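Local coordinates for choline dehydrogenase and related flavoproteins (PDB 3Q9T), which is a formate oxidase of the glucose-methanol-choline oxidoreductase family that carries a modified flavin, 8-formyl-FAD, at its catalytic site, at residues K118-W122 / D123-P127; D456-A459 / M460-G463. All blocks are in the same frame, centred on the assembly; numbering follows the deposited sequence.

Contact 1: K118-W122 / D123-P127; sequences KEWTW and DPLVP
The N-terminal turn of helix 122-131 begins here, with Thr121 as N-cap residue, Trp122 packing on Val126 and Trp120 on Leu125 across the first turn. Thr121 O accepts Leu125 N at 3.1 Å, and Trp122 O takes Val126 N at 2.9 Å. The Thr121 hydroxyl makes no capping bond. It sits between the backbone N and the carbonyl carbon (chi1 56°), which turns OG1 back to donate to Lys118 O at 2.7 Å, in the carbonyl plane. Pro124 lies against this bond, its CD 3.3 Å from Thr121 OG1. Trp122 swings CG anti to its backbone N (chi1 -179°), laying the indole alongside the turn. Val126 CG2 settles over one face, 3.7 Å from the centroid of the five-membered ring, a CH-pi contact offset toward the rim. On the loop side, Trp120 CE3 meets Leu125 CD1 at 3.8 Å, and the Trp120 ring also makes a cation-pi contact with Lys564 of helix 555-572. The Glu119 carboxylate is shared by two lysines, OE1 with Lys564 and OE2 with Lys529. The threonine hydroxyl is thus spent on the loop, while the first-turn amide of Trp122 is met by the Asp110 carboxylate from helix 106-110.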
ATOM      1  N   LYS A 118     -30.912   4.088  27.684  1.00 25.86           N
ATOM      2  CA  LYS A 118     -30.311   4.698  28.867  1.00 24.51           C
ATOM      3  C   LYS A 118     -29.217   3.861  29.522  1.00 18.46           C
ATOM      4  O   LYS A 118     -28.243   4.401  30.029  1.00 23.86           O
ATOM      5  CB  LYS A 118     -31.394   5.041  29.900  1.00 26.88           C
ATOM      6  CG  LYS A 118     -31.327   6.473  30.389  1.00 45.08           C
ATOM      7  CD  LYS A 118     -31.464   7.450  29.225  1.00 42.36           C
ATOM      8  CE  LYS A 118     -31.450   8.908  29.700  1.00 57.20           C
ATOM      9  NZ  LYS A 118     -30.241   9.241  30.528  1.00 51.75           N
ATOM     10  N   GLU A 119     -29.374   2.546  29.537  1.00 18.97           N
ATOM     11  CA  GLU A 119     -28.408   1.713  30.248  1.00 17.11           C
ATOM     12  C   GLU A 119     -27.019   1.737  29.592  1.00 20.72           C
ATOM     13  O   GLU A 119     -26.019   1.325  30.193  1.00 19.47           O
ATOM     14  CB  GLU A 119     -28.941   0.274  30.406  1.00 21.87           C
ATOM     15  CG  GLU A 119     -29.063  -0.518  29.097  1.00 25.85           C
ATOM     16  CD  GLU A 119     -29.640  -1.927  29.295  1.00 27.48           C
ATOM     17  OE1 GLU A 119     -29.129  -2.694  30.148  1.00 22.96           O
ATOM     18  OE2 GLU A 119     -30.617  -2.262  28.588  1.00 25.52           O
ATOM     19  N   TRP A 120     -26.945   2.211  28.355  1.00 16.20           N
ATOM     20  CA  TRP A 120     -25.642   2.380  27.721  1.00 20.45           C
ATOM     21  C   TRP A 120     -25.242   3.853  27.652  1.00 24.47           C
ATOM     22  O   TRP A 120     -24.947   4.367  26.577  1.00 28.59           O
ATOM     23  CB  TRP A 120     -25.622   1.768  26.320  1.00 16.97           C
ATOM     24  CG  TRP A 120     -25.658   0.249  26.300  1.00 18.76           C
ATOM     25  CD1 TRP A 120     -26.757  -0.541  26.134  1.00 18.10           C
ATOM     26  CD2 TRP A 120     -24.541  -0.643  26.445  1.00 17.88           C
ATOM     27  NE1 TRP A 120     -26.397  -1.874  26.158  1.00 20.85           N
ATOM     28  CE2 TRP A 120     -25.043  -1.961  26.356  1.00 16.89           C
ATOM     29  CE3 TRP A 120     -23.170  -0.455  26.655  1.00 20.21           C
ATOM     30  CZ2 TRP A 120     -24.221  -3.082  26.460  1.00 15.72           C
ATOM     31  CZ3 TRP A 120     -22.352  -1.573  26.762  1.00 17.10           C
ATOM     32  CH2 TRP A 120     -22.880  -2.873  26.653  1.00 17.02           C
ATOM     33  N   THR A 121     -25.259   4.531  28.794  1.00 20.30           N
ATOM     34  CA  THR A 121     -24.773   5.909  28.882  1.00 21.91           C
ATOM     35  C   THR A 121     -23.713   6.005  29.985  1.00 23.59           C
ATOM     36  O   THR A 121     -23.461   5.027  30.695  1.00 26.19           O
ATOM     37  CB  THR A 121     -25.905   6.911  29.153  1.00 21.74           C
ATOM     38  OG1 THR A 121     -26.604   6.532  30.339  1.00 20.40           O
ATOM     39  CG2 THR A 121     -26.882   6.936  28.000  1.00 25.20           C
ATOM     40  N   TRP A 122     -23.090   7.170  30.128  1.00 22.34           N
ATOM     41  CA  TRP A 122     -21.987   7.311  31.070  1.00 20.53           C
ATOM     42  C   TRP A 122     -22.260   6.741  32.480  1.00 20.69           C
ATOM     43  O   TRP A 122     -21.644   5.740  32.893  1.00 22.27           O
ATOM     44  CB  TRP A 122     -21.483   8.762  31.140  1.00 18.90           C
ATOM     45  CG  TRP A 122     -20.342   8.865  32.086  1.00 20.39           C
ATOM     46  CD1 TRP A 122     -20.379   9.362  33.351  1.00 20.22           C
ATOM     47  CD2 TRP A 122     -19.003   8.383  31.879  1.00 18.38           C
ATOM     48  NE1 TRP A 122     -19.146   9.236  33.939  1.00 19.08           N
ATOM     49  CE2 TRP A 122     -18.282   8.649  33.054  1.00 16.61           C
ATOM     50  CE3 TRP A 122     -18.339   7.779  30.797  1.00 22.94           C
ATOM     51  CZ2 TRP A 122     -16.924   8.323  33.197  1.00 19.82           C
ATOM     52  CZ3 TRP A 122     -16.987   7.457  30.939  1.00 20.19           C
ATOM     53  CH2 TRP A 122     -16.298   7.727  32.135  1.00 19.92           C
ATOM     54  N   ASP A 123     -23.170   7.362  33.221  1.00 21.28           N
ATOM     55  CA  ASP A 123     -23.370   6.980  34.629  1.00 20.41           C
ATOM     56  C   ASP A 123     -23.606   5.474  34.852  1.00 24.06           C
ATOM     57  O   ASP A 123     -22.886   4.841  35.633  1.00 23.95           O
ATOM     58  CB  ASP A 123     -24.475   7.822  35.277  1.00 23.97           C
ATOM     59  CG  ASP A 123     -24.132   9.309  35.299  1.00 26.83           C
ATOM     60  OD1 ASP A 123     -22.958   9.639  35.572  1.00 25.42           O
ATOM     61  OD2 ASP A 123     -25.025  10.141  35.030  1.00 27.18           O
ATOM     62  N   PRO A 124     -24.601   4.891  34.163  1.00 19.15           N
ATOM     63  CA  PRO A 124     -24.819   3.444  34.301  1.00 23.83           C
ATOM     64  C   PRO A 124     -23.591   2.607  33.949  1.00 19.67           C
ATOM     65  O   PRO A 124     -23.416   1.553  34.527  1.00 27.57           O
ATOM     66  CB  PRO A 124     -25.952   3.166  33.314  1.00 18.40           C
ATOM     67  CG  PRO A 124     -26.659   4.470  33.187  1.00 25.00           C
ATOM     68  CD  PRO A 124     -25.595   5.516  33.275  1.00 18.88           C
ATOM     69  N   LEU A 125     -22.745   3.074  33.039  1.00 23.17           N
ATOM     70  CA  LEU A 125     -21.577   2.301  32.614  1.00 22.31           C
ATOM     71  C   LEU A 125     -20.343   2.453  33.525  1.00 22.43           C
ATOM     72  O   LEU A 125     -19.481   1.565  33.576  1.00 21.70           O
ATOM     73  CB  LEU A 125     -21.216   2.647  31.163  1.00 22.57           C
ATOM     74  CG  LEU A 125     -22.160   2.067  30.112  1.00 21.02           C
ATOM     75  CD1 LEU A 125     -21.700   2.428  28.714  1.00 22.40           C
ATOM     76  CD2 LEU A 125     -22.206   0.552  30.263  1.00 16.80           C
ATOM     77  N   VAL A 126     -20.251   3.571  34.243  1.00 21.76           N
ATOM     78  CA  VAL A 126     -19.140   3.779  35.178  1.00 19.40           C
ATOM     79  C   VAL A 126     -18.718   2.543  35.981  1.00 21.51           C
ATOM     80  O   VAL A 126     -17.535   2.217  36.026  1.00 23.56           O
ATOM     81  CB  VAL A 126     -19.400   4.950  36.149  1.00 29.03           C
ATOM     82  CG1 VAL A 126     -18.478   4.849  37.383  1.00 25.72           C
ATOM     83  CG2 VAL A 126     -19.196   6.268  35.434  1.00 19.44           C
ATOM     84  N   PRO A 127     -19.674   1.868  36.637  1.00 21.25           N
ATOM     85  CA  PRO A 127     -19.289   0.681  37.411  1.00 25.23           C
ATOM     86  C   PRO A 127     -18.701  -0.406  36.527  1.00 20.04           C
ATOM     87  O   PRO A 127     -17.736  -1.061  36.920  1.00 24.10           O
ATOM     88  CB  PRO A 127     -20.606   0.212  38.051  1.00 25.85           C
ATOM     89  CG  PRO A 127     -21.686   0.946  37.334  1.00 22.13           C
ATOM     90  CD  PRO A 127     -21.097   2.207  36.804  1.00 21.53           C
TER

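Contact 2: D456-A459 / M460-G463; sequences DIIA and MREG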
ATOM      1  N   ASP A 456     -10.632  15.629   8.458  1.00 14.58           N
ATOM      2  CA  ASP A 456      -9.789  14.768   9.301  1.00 13.23           C
ATOM      3  C   ASP A 456      -8.318  14.995   9.006  1.00 15.07           C
ATOM      4  O   ASP A 456      -7.482  14.944   9.905  1.00 16.30           O
ATOM      5  CB  ASP A 456     -10.120  13.278   9.104  1.00 17.54           C
ATOM      6  CG  ASP A 456     -11.258  12.790  10.001  1.00 18.34           C
ATOM      7  OD1 ASP A 456     -11.794  13.593  10.794  1.00 19.70           O
ATOM      8  OD2 ASP A 456     -11.616  11.585   9.916  1.00 19.55           O
ATOM      9  N   ILE A 457      -7.988  15.203   7.732  1.00 14.41           N
ATOM     10  CA  ILE A 457      -6.605  15.472   7.353  1.00 18.01           C
ATOM     11  C   ILE A 457      -6.176  16.808   7.966  1.00 16.90           C
ATOM     12  O   ILE A 457      -5.084  16.941   8.511  1.00 15.30           O
ATOM     13  CB  ILE A 457      -6.428  15.530   5.802  1.00 20.41           C
ATOM     14  CG1 ILE A 457      -6.777  14.175   5.163  1.00 16.17           C
ATOM     15  CG2 ILE A 457      -5.016  15.966   5.432  1.00 14.55           C
ATOM     16  CD1 ILE A 457      -6.637  14.151   3.632  1.00 18.22           C
ATOM     17  N   ILE A 458      -7.061  17.789   7.892  1.00 14.85           N
ATOM     18  CA  ILE A 458      -6.764  19.121   8.424  1.00 20.55           C
ATOM     19  C   ILE A 458      -6.546  19.071   9.935  1.00 20.76           C
ATOM     20  O   ILE A 458      -5.626  19.693  10.449  1.00 21.47           O
ATOM     21  CB  ILE A 458      -7.877  20.131   8.058  1.00 16.45           C
ATOM     22  CG1 ILE A 458      -7.799  20.430   6.568  1.00 19.01           C
ATOM     23  CG2 ILE A 458      -7.771  21.401   8.891  1.00 16.58           C
ATOM     24  CD1 ILE A 458      -9.102  20.828   5.954  1.00 18.60           C
ATOM     25  N   ALA A 459      -7.377  18.310  10.640  1.00 17.24           N
ATOM     26  CA  ALA A 459      -7.208  18.162  12.079  1.00 16.93           C
ATOM     27  C   ALA A 459      -5.902  17.432  12.406  1.00 21.93           C
ATOM     28  O   ALA A 459      -5.151  17.849  13.296  1.00 19.80           O
ATOM     29  CB  ALA A 459      -8.407  17.425  12.694  1.00 19.34           C
ATOM     30  N   MET A 460      -5.624  16.349  11.681  1.00 20.82           N
ATOM     31  CA  MET A 460      -4.410  15.578  11.945  1.00 19.71           C
ATOM     32  C   MET A 460      -3.182  16.431  11.716  1.00 19.98           C
ATOM     33  O   MET A 460      -2.259  16.428  12.528  1.00 19.15           O
ATOM     34  CB  MET A 460      -4.331  14.297  11.108  1.00 17.62           C
ATOM     35  CG  MET A 460      -3.039  13.521  11.360  1.00 15.35           C
ATOM     36  SD  MET A 460      -2.938  12.959  13.073  1.00 15.35           S
ATOM     37  CE  MET A 460      -3.857  11.388  12.963  1.00 10.91           C
ATOM     38  N   ARG A 461      -3.177  17.167  10.608  1.00 23.76           N
ATOM     39  CA  ARG A 461      -2.128  18.161  10.351  1.00 24.44           C
ATOM     40  C   ARG A 461      -1.960  19.098  11.559  1.00 24.94           C
ATOM     41  O   ARG A 461      -0.857  19.286  12.081  1.00 21.39           O
ATOM     42  CB  ARG A 461      -2.484  18.984   9.114  1.00 19.34           C
ATOM     43  CG  ARG A 461      -1.453  20.034   8.718  1.00 17.35           C
ATOM     44  CD  ARG A 461      -2.157  21.356   8.502  1.00 25.30           C
ATOM     45  NE  ARG A 461      -2.942  21.337   7.290  1.00 22.03           N
ATOM     46  CZ  ARG A 461      -3.975  22.128   7.031  1.00 28.89           C
ATOM     47  NH1 ARG A 461      -4.392  23.038   7.912  1.00 26.03           N
ATOM     48  NH2 ARG A 461      -4.589  22.002   5.860  1.00 24.95           N
ATOM     49  N   GLU A 462      -3.062  19.685  12.003  1.00 25.33           N
ATOM     50  CA  GLU A 462      -3.005  20.656  13.095  1.00 21.90           C
ATOM     51  C   GLU A 462      -2.620  20.061  14.449  1.00 19.00           C
ATOM     52  O   GLU A 462      -2.115  20.776  15.309  1.00 16.91           O
ATOM     53  CB  GLU A 462      -4.315  21.440  13.189  1.00 19.83           C
ATOM     54  CG  GLU A 462      -4.566  22.301  11.945  1.00 24.14           C
ATOM     55  CD  GLU A 462      -3.370  23.183  11.625  1.00 25.34           C
ATOM     56  OE1 GLU A 462      -2.803  23.759  12.575  1.00 20.76           O
ATOM     57  OE2 GLU A 462      -2.983  23.276  10.442  1.00 23.03           O
ATOM     58  N   GLY A 463      -2.852  18.760  14.642  1.00 17.24           N
ATOM     59  CA  GLY A 463      -2.462  18.115  15.886  1.00 16.39           C
ATOM     60  C   GLY A 463      -0.978  17.782  15.905  1.00 18.88           C
ATOM     61  O   GLY A 463      -0.350  17.725  16.959  1.00 17.73           O
TER
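Ile458 and Arg461 lie side by side on one flank of helix 454-473, pointing the same way, and they make the main side-chain contact of this turn. Ile458 CG1 approaches Arg461 NH2 at 3.6 Å, and CG2 comes within 3.9 Å of NH1, so both branches of the isoleucine lie to one side of the guanidinium plane, near the NH1 and NH2 rim, a loose contact. Arg461 reaches this place by leaving the backbone with CG anti to N (chi1 -179°) and then bending at chi2 and chi3, which folds the chain back along the helix. At the edge of the same group, NH1 donates to Glu462 OE2 at 2.9 Å in a nearly straight salt bridge (178°). The acceptor lies in the guanidinium plane, whereas the donor meets the anti side of the carboxylate, 20° out of its plane. NH1 has a second carboxylate partner in Asp368, and Glu462 OE1 is held by Arg465, so the charges form a small network that should favour the ionised forms of these groups.

The tight part is the backbone: Arg461 N donates to Ile457 O at 2.8 Å and Glu462 N to Ile458 O at 3.0 Å. Glu462 CG also lies only 3.2 Å from Ile458 O. The Ile457 side chain and the end of Met460 leave the turn for helix 494-504, where Met460 touches Val501; Met460 also meets strand 415-423. All eight residues are buried, so the looser side faces protein rather than solvent. The run of i to i+4 bonds is the alpha-helical signature, here in a helix buried against helix 494-504 and strand 415-423.

In the fold
Contact 1 is a loop running into the start of helix 122-131, whereas contact 2 lies wholly within helix 454-473. Their centres are about 31 Å apart and their nearest atoms about 22 Å apart, so they do not touch. Along the chain they come in series, contact 1 closing well before contact 2 opens. Contact 1 is nearer the cofactor: the side chain of Trp120 comes to about 12 Å from the bound 8-formyl-FAD, to about 10 Å from that of Ala17, which binds FAD, and to about 11 Å from that of Ala543, another FAD-binding residue. Contact 2 lies away from the flavin.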